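Long-range contact in P35 (PDB 1P35), which inhibits caspases of the infected insect host, blocking the apoptosis that viral infection sets off, and also suppresses the antiviral RNA interference response: residues Tyr94-Val102 against Phe158-Phe168. Sequence-based numbering, arbitrary orientation.
Sequences YFKDEHYSV and FENGSNQVLSF
Glu98 and Val165 sit on neighbouring parallel strands, 98-106 and 164-170, which also pair antiparallel with 148-154 and 24-33 respectively. Glu98 N donates to Asn163 O at 2.9 Å, and Glu98 O accepts Val165 N. Val165 O then accepts Tyr100 N at 3.0 Å.

The Tyr100 side chain lies across Gln164, its ring nearly perpendicular to the amide (85°). CB and CG pass Leu166 CD2. CD1 meets that methyl and Val165 O, which lies at the ring edge, in plane. Tyr100 CE1 lies 3.3 Å from Gln164 CB, and CZ follows the same carbon. OH reaches beyond the pair to hydrogen-bond Asn31 of strand 24-33.

On the face that carries His99 and Val165, Val165 CG2 makes a CH-pi contact over the His99 imidazole, 3.8 Å from the ring centroid. In the loops ahead of the paired residues, Ser162 OG donates to Lys96 O at 2.9 Å. Phe95 CG stands anti to the carbonyl carbon (chi1 -57°), turning the ring toward Gly161, whose CA lies over its face. One water bridges Phe95 O, Asp97 OD1 and Asn163 N.

Backbone bonds thus fix the parallel pairing, while the serine and water tie together the loops leading into it. The buried Gln164 OE1 has no polar partner, a probable energetic cost.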
ATOM      1  N   TYR A  94      10.775   0.535   0.198  1.00 52.21           N
ATOM      2  CA  TYR A  94      12.089   0.101  -0.173  1.00 49.24           C
ATOM      3  C   TYR A  94      12.846  -0.616   0.928  1.00 53.13           C
ATOM      4  O   TYR A  94      13.573  -1.560   0.670  1.00 62.37           O
ATOM      5  CB  TYR A  94      12.886   1.305  -0.670  1.00 50.70           C
ATOM      6  CG  TYR A  94      14.370   1.066  -0.692  1.00 50.45           C
ATOM      7  CD1 TYR A  94      15.152   1.297   0.435  1.00 59.95           C
ATOM      8  CD2 TYR A  94      14.983   0.533  -1.820  1.00 70.24           C
ATOM      9  CE1 TYR A  94      16.520   0.997   0.440  1.00 60.81           C
ATOM     10  CE2 TYR A  94      16.340   0.230  -1.828  1.00 81.26           C
ATOM     11  CZ  TYR A  94      17.101   0.459  -0.702  1.00 68.25           C
ATOM     12  OH  TYR A  94      18.435   0.122  -0.726  1.00 71.78           O
ATOM     13  N   PHE A  95      12.689  -0.170   2.159  1.00 50.26           N
ATOM     14  CA  PHE A  95      13.432  -0.808   3.226  1.00 48.74           C
ATOM     15  C   PHE A  95      12.712  -2.073   3.695  1.00 52.10           C
ATOM     16  O   PHE A  95      11.516  -2.032   4.005  1.00 42.99           O
ATOM     17  CB  PHE A  95      13.614   0.156   4.401  1.00 43.92           C
ATOM     18  CG  PHE A  95      14.293   1.459   4.053  1.00 60.41           C
ATOM     19  CD1 PHE A  95      15.686   1.554   4.038  1.00 54.14           C
ATOM     20  CD2 PHE A  95      13.541   2.634   3.891  1.00 61.50           C
ATOM     21  CE1 PHE A  95      16.336   2.791   3.892  1.00 49.92           C
ATOM     22  CE2 PHE A  95      14.171   3.890   3.744  1.00 43.15           C
ATOM     23  CZ  PHE A  95      15.578   3.961   3.750  1.00 55.75           C
ATOM     24  N   LYS A  96      13.424  -3.199   3.743  1.00 56.94           N
ATOM     25  CA  LYS A  96      12.769  -4.423   4.191  1.00 61.26           C
ATOM     26  C   LYS A  96      12.573  -4.415   5.706  1.00 53.12           C
ATOM     27  O   LYS A  96      13.364  -3.834   6.439  1.00 35.17           O
ATOM     28  CB  LYS A  96      13.579  -5.676   3.826  1.00 52.76           C
ATOM     29  CG  LYS A  96      14.924  -5.815   4.554  1.00 55.89           C
ATOM     30  CD  LYS A  96      15.568  -7.190   4.276  1.00 70.88           C
ATOM     31  CE  LYS A  96      17.094  -7.157   4.475  1.00 82.21           C
ATOM     32  NZ  LYS A  96      17.526  -6.668   5.813  1.00 71.89           N
ATOM     33  N   ASP A  97      11.506  -5.053   6.164  1.00 30.14           N
ATOM     34  CA  ASP A  97      11.266  -5.161   7.597  1.00 22.95           C
ATOM     35  C   ASP A  97      12.394  -5.881   8.343  1.00 40.00           C
ATOM     36  O   ASP A  97      12.941  -6.879   7.847  1.00 48.86           O
ATOM     37  CB  ASP A  97       9.980  -5.953   7.873  1.00 32.46           C
ATOM     38  CG  ASP A  97       8.750  -5.321   7.259  1.00 41.93           C
ATOM     39  OD1 ASP A  97       8.686  -4.070   7.177  1.00 64.63           O
ATOM     40  OD2 ASP A  97       7.831  -6.082   6.881  1.00 65.14           O
ATOM     41  N   GLU A  98      12.745  -5.382   9.535  1.00 34.12           N
ATOM     42  CA  GLU A  98      13.753  -6.047  10.362  1.00 44.99           C
ATOM     43  C   GLU A  98      12.954  -6.813  11.436  1.00 48.09           C
ATOM     44  O   GLU A  98      11.850  -6.411  11.783  1.00 40.07           O
ATOM     45  CB  GLU A  98      14.693  -5.051  11.033  1.00 39.00           C
ATOM     46  CG  GLU A  98      15.651  -4.312  10.134  1.00 65.70           C
ATOM     47  CD  GLU A  98      16.778  -5.179   9.660  1.00 74.02           C
ATOM     48  OE1 GLU A  98      16.513  -6.150   8.921  1.00 84.42           O
ATOM     49  OE2 GLU A  98      17.933  -4.897  10.036  1.00 81.01           O
ATOM     50  N   HIS A  99      13.500  -7.913  11.949  1.00 43.94           N
ATOM     51  CA  HIS A  99      12.797  -8.673  12.959  1.00 42.76           C
ATOM     52  C   HIS A  99      13.504  -8.727  14.293  1.00 39.17           C
ATOM     53  O   HIS A  99      14.708  -8.994  14.363  1.00 48.49           O
ATOM     54  CB  HIS A  99      12.539 -10.091  12.460  1.00 40.22           C
ATOM     55  CG  HIS A  99      11.697 -10.137  11.226  1.00 46.32           C
ATOM     56  ND1 HIS A  99      12.176  -9.776   9.982  1.00 56.12           N
ATOM     57  CD2 HIS A  99      10.396 -10.462  11.047  1.00 45.30           C
ATOM     58  CE1 HIS A  99      11.208  -9.885   9.092  1.00 57.31           C
ATOM     59  NE2 HIS A  99      10.117 -10.300   9.712  1.00 55.31           N
ATOM     60  N   TYR A 100      12.770  -8.415  15.357  1.00 30.59           N
ATOM     61  CA  TYR A 100      13.374  -8.511  16.650  1.00 33.55           C
ATOM     62  C   TYR A 100      13.501 -10.013  16.957  1.00 43.19           C
ATOM     63  O   TYR A 100      12.694 -10.824  16.497  1.00 36.13           O
ATOM     64  CB  TYR A 100      12.507  -7.911  17.752  1.00 24.83           C
ATOM     65  CG  TYR A 100      12.371  -6.387  17.780  1.00 30.77           C
ATOM     66  CD1 TYR A 100      11.398  -5.724  17.029  1.00 30.72           C
ATOM     67  CD2 TYR A 100      13.146  -5.643  18.635  1.00 29.09           C
ATOM     68  CE1 TYR A 100      11.207  -4.350  17.157  1.00 37.48           C
ATOM     69  CE2 TYR A 100      12.965  -4.272  18.773  1.00 31.85           C
ATOM     70  CZ  TYR A 100      12.001  -3.628  18.043  1.00 28.86           C
ATOM     71  OH  TYR A 100      11.832  -2.266  18.217  1.00 50.37           O
ATOM     72  N   SER A 101      14.524 -10.346  17.737  1.00 47.74           N
ATOM     73  CA  SER A 101      14.762 -11.698  18.214  1.00 43.73           C
ATOM     74  C   SER A 101      13.940 -11.765  19.561  1.00 33.10           C
ATOM     75  O   SER A 101      14.164 -10.982  20.478  1.00 45.75           O
ATOM     76  CB  SER A 101      16.283 -11.883  18.447  1.00 26.63           C
ATOM     77  OG  SER A 101      16.581 -13.209  18.802  1.00 52.84           O
ATOM     78  N   VAL A 102      12.999 -12.699  19.644  1.00 34.53           N
ATOM     79  CA  VAL A 102      12.121 -12.862  20.801  1.00 26.49           C
ATOM     80  C   VAL A 102      12.395 -14.047  21.746  1.00 45.56           C
ATOM     81  O   VAL A 102      12.598 -15.212  21.299  1.00 36.81           O
ATOM     82  CB  VAL A 102      10.627 -12.992  20.308  1.00 29.98           C
ATOM     83  CG1 VAL A 102       9.693 -13.191  21.440  1.00 28.80           C
ATOM     84  CG2 VAL A 102      10.249 -11.725  19.485  1.00 42.99           C
ATOM     85  N   PHE A 158      20.804  -2.712  11.732  1.00 58.61           N
ATOM     86  CA  PHE A 158      19.546  -2.403  11.019  1.00 49.86           C
ATOM     87  C   PHE A 158      19.529  -1.091  10.234  1.00 51.21           C
ATOM     88  O   PHE A 158      20.230  -0.128  10.559  1.00 50.74           O
ATOM     89  CB  PHE A 158      18.349  -2.426  12.004  1.00 51.13           C
ATOM     90  CG  PHE A 158      18.274  -1.225  12.936  1.00 41.17           C
ATOM     91  CD1 PHE A 158      18.960  -1.209  14.144  1.00 38.80           C
ATOM     92  CD2 PHE A 158      17.531  -0.107  12.586  1.00 45.98           C
ATOM     93  CE1 PHE A 158      18.908  -0.110  14.985  1.00 52.53           C
ATOM     94  CE2 PHE A 158      17.474   1.017  13.441  1.00 42.07           C
ATOM     95  CZ  PHE A 158      18.158   1.011  14.626  1.00 38.97           C
ATOM     96  N   GLU A 159      18.713  -1.046   9.193  1.00 51.12           N
ATOM     97  CA  GLU A 159      18.633   0.172   8.418  1.00 49.81           C
ATOM     98  C   GLU A 159      17.594   1.165   8.981  1.00 63.17           C
ATOM     99  O   GLU A 159      16.406   0.846   9.161  1.00 73.17           O
ATOM    100  CB  GLU A 159      18.346  -0.169   6.956  1.00 60.72           C
ATOM    101  CG  GLU A 159      19.457   0.267   6.011  1.00 68.52           C
ATOM    102  CD  GLU A 159      19.675   1.788   6.028  1.00100.00           C
ATOM    103  OE1 GLU A 159      18.942   2.501   6.765  1.00100.00           O
ATOM    104  OE2 GLU A 159      20.581   2.272   5.302  1.00100.00           O
ATOM    105  N   ASN A 160      18.087   2.363   9.275  1.00 60.21           N
ATOM    106  CA  ASN A 160      17.312   3.483   9.804  1.00 51.80           C
ATOM    107  C   ASN A 160      15.828   3.504   9.386  1.00 58.26           C
ATOM    108  O   ASN A 160      14.916   3.417  10.212  1.00 67.54           O
ATOM    109  CB  ASN A 160      17.979   4.778   9.334  1.00 58.11           C
ATOM    110  CG  ASN A 160      17.727   5.944  10.274  1.00 74.11           C
ATOM    111  OD1 ASN A 160      18.054   5.896  11.464  1.00 51.69           O
ATOM    112  ND2 ASN A 160      17.164   7.005   9.740  1.00 93.24           N
ATOM    113  N   GLY A 161      15.590   3.622   8.090  1.00 43.80           N
ATOM    114  CA  GLY A 161      14.225   3.678   7.620  1.00 37.13           C
ATOM    115  C   GLY A 161      13.352   2.437   7.660  1.00 44.88           C
ATOM    116  O   GLY A 161      12.248   2.490   7.164  1.00 37.25           O
ATOM    117  N   SER A 162      13.826   1.336   8.225  1.00 42.78           N
ATOM    118  CA  SER A 162      13.034   0.119   8.344  1.00 41.05           C
ATOM    119  C   SER A 162      11.989   0.078   9.470  1.00 34.12           C
ATOM    120  O   SER A 162      12.163   0.731  10.491  1.00 57.59           O
ATOM    121  CB  SER A 162      13.956  -1.098   8.618  1.00 34.85           C
ATOM    122  OG  SER A 162      14.700  -1.479   7.491  1.00 53.06           O
ATOM    123  N   ASN A 163      10.920  -0.705   9.264  1.00 29.98           N
ATOM    124  CA  ASN A 163       9.978  -0.999  10.338  1.00 33.67           C
ATOM    125  C   ASN A 163      10.660  -2.181  11.038  1.00 41.05           C
ATOM    126  O   ASN A 163      11.255  -3.060  10.341  1.00 32.74           O
ATOM    127  CB  ASN A 163       8.627  -1.501   9.828  1.00 36.01           C
ATOM    128  CG  ASN A 163       7.735  -0.373   9.309  1.00 40.88           C
ATOM    129  OD1 ASN A 163       7.459   0.592  10.008  1.00 48.76           O
ATOM    130  ND2 ASN A 163       7.279  -0.515   8.086  1.00 42.03           N
ATOM    131  N   GLN A 164      10.610  -2.202  12.381  1.00 39.15           N
ATOM    132  CA  GLN A 164      11.197  -3.290  13.161  1.00 26.91           C
ATOM    133  C   GLN A 164       9.963  -4.056  13.579  1.00 28.60           C
ATOM    134  O   GLN A 164       9.073  -3.469  14.175  1.00 27.78           O
ATOM    135  CB  GLN A 164      11.935  -2.794  14.389  1.00 23.12           C
ATOM    136  CG  GLN A 164      12.692  -1.489  14.187  1.00 29.08           C
ATOM    137  CD  GLN A 164      13.600  -1.529  13.015  1.00 54.96           C
ATOM    138  OE1 GLN A 164      14.075  -2.600  12.620  1.00 60.13           O
ATOM    139  NE2 GLN A 164      13.878  -0.359  12.448  1.00 52.28           N
ATOM    140  N   VAL A 165       9.901  -5.360  13.287  1.00 25.17           N
ATOM    141  CA  VAL A 165       8.678  -6.100  13.547  1.00 20.63           C
ATOM    142  C   VAL A 165       8.851  -7.400  14.336  1.00 32.18           C
ATOM    143  O   VAL A 165       9.968  -7.919  14.492  1.00 34.09           O
ATOM    144  CB  VAL A 165       7.965  -6.379  12.188  1.00 23.26           C
ATOM    145  CG1 VAL A 165       7.987  -5.102  11.309  1.00 27.66           C
ATOM    146  CG2 VAL A 165       8.726  -7.483  11.391  1.00 29.76           C
ATOM    147  N   LEU A 166       7.746  -7.886  14.900  1.00 26.37           N
ATOM    148  CA  LEU A 166       7.777  -9.136  15.655  1.00 32.97           C
ATOM    149  C   LEU A 166       6.353  -9.571  15.806  1.00 37.69           C
ATOM    150  O   LEU A 166       5.450  -8.758  15.712  1.00 29.84           O
ATOM    151  CB  LEU A 166       8.398  -8.981  17.041  1.00 27.46           C
ATOM    152  CG  LEU A 166       7.635  -8.160  18.111  1.00 39.11           C
ATOM    153  CD1 LEU A 166       6.727  -9.047  18.925  1.00 33.07           C
ATOM    154  CD2 LEU A 166       8.613  -7.532  19.084  1.00 28.05           C
ATOM    155  N   SER A 167       6.163 -10.872  15.990  1.00 31.20           N
ATOM    156  CA  SER A 167       4.855 -11.436  16.224  1.00 28.36           C
ATOM    157  C   SER A 167       5.044 -12.808  16.868  1.00 35.08           C
ATOM    158  O   SER A 167       5.993 -13.507  16.574  1.00 32.53           O
ATOM    159  CB  SER A 167       4.045 -11.533  14.924  1.00 25.76           C
ATOM    160  OG  SER A 167       4.767 -12.186  13.892  1.00 46.56           O
ATOM    161  N   PHE A 168       4.136 -13.190  17.750  1.00 34.40           N
ATOM    162  CA  PHE A 168       4.277 -14.461  18.404  1.00 26.35           C
ATOM    163  C   PHE A 168       2.938 -14.845  19.043  1.00 37.04           C
ATOM    164  O   PHE A 168       2.059 -13.982  19.229  1.00 30.01           O
ATOM    165  CB  PHE A 168       5.425 -14.371  19.450  1.00 25.44           C
ATOM    166  CG  PHE A 168       5.159 -13.355  20.581  1.00 34.76           C
ATOM    167  CD1 PHE A 168       4.121 -13.554  21.493  1.00 29.40           C
ATOM    168  CD2 PHE A 168       5.900 -12.175  20.664  1.00 33.79           C
ATOM    169  CE1 PHE A 168       3.811 -12.573  22.473  1.00 24.29           C
ATOM    170  CE2 PHE A 168       5.616 -11.199  21.621  1.00 19.69           C
ATOM    171  CZ  PHE A 168       4.555 -11.403  22.529  1.00 19.73           C
TER
HETATM  172  O   HOH W   1      10.494  -1.926   6.590  1.00 43.85           O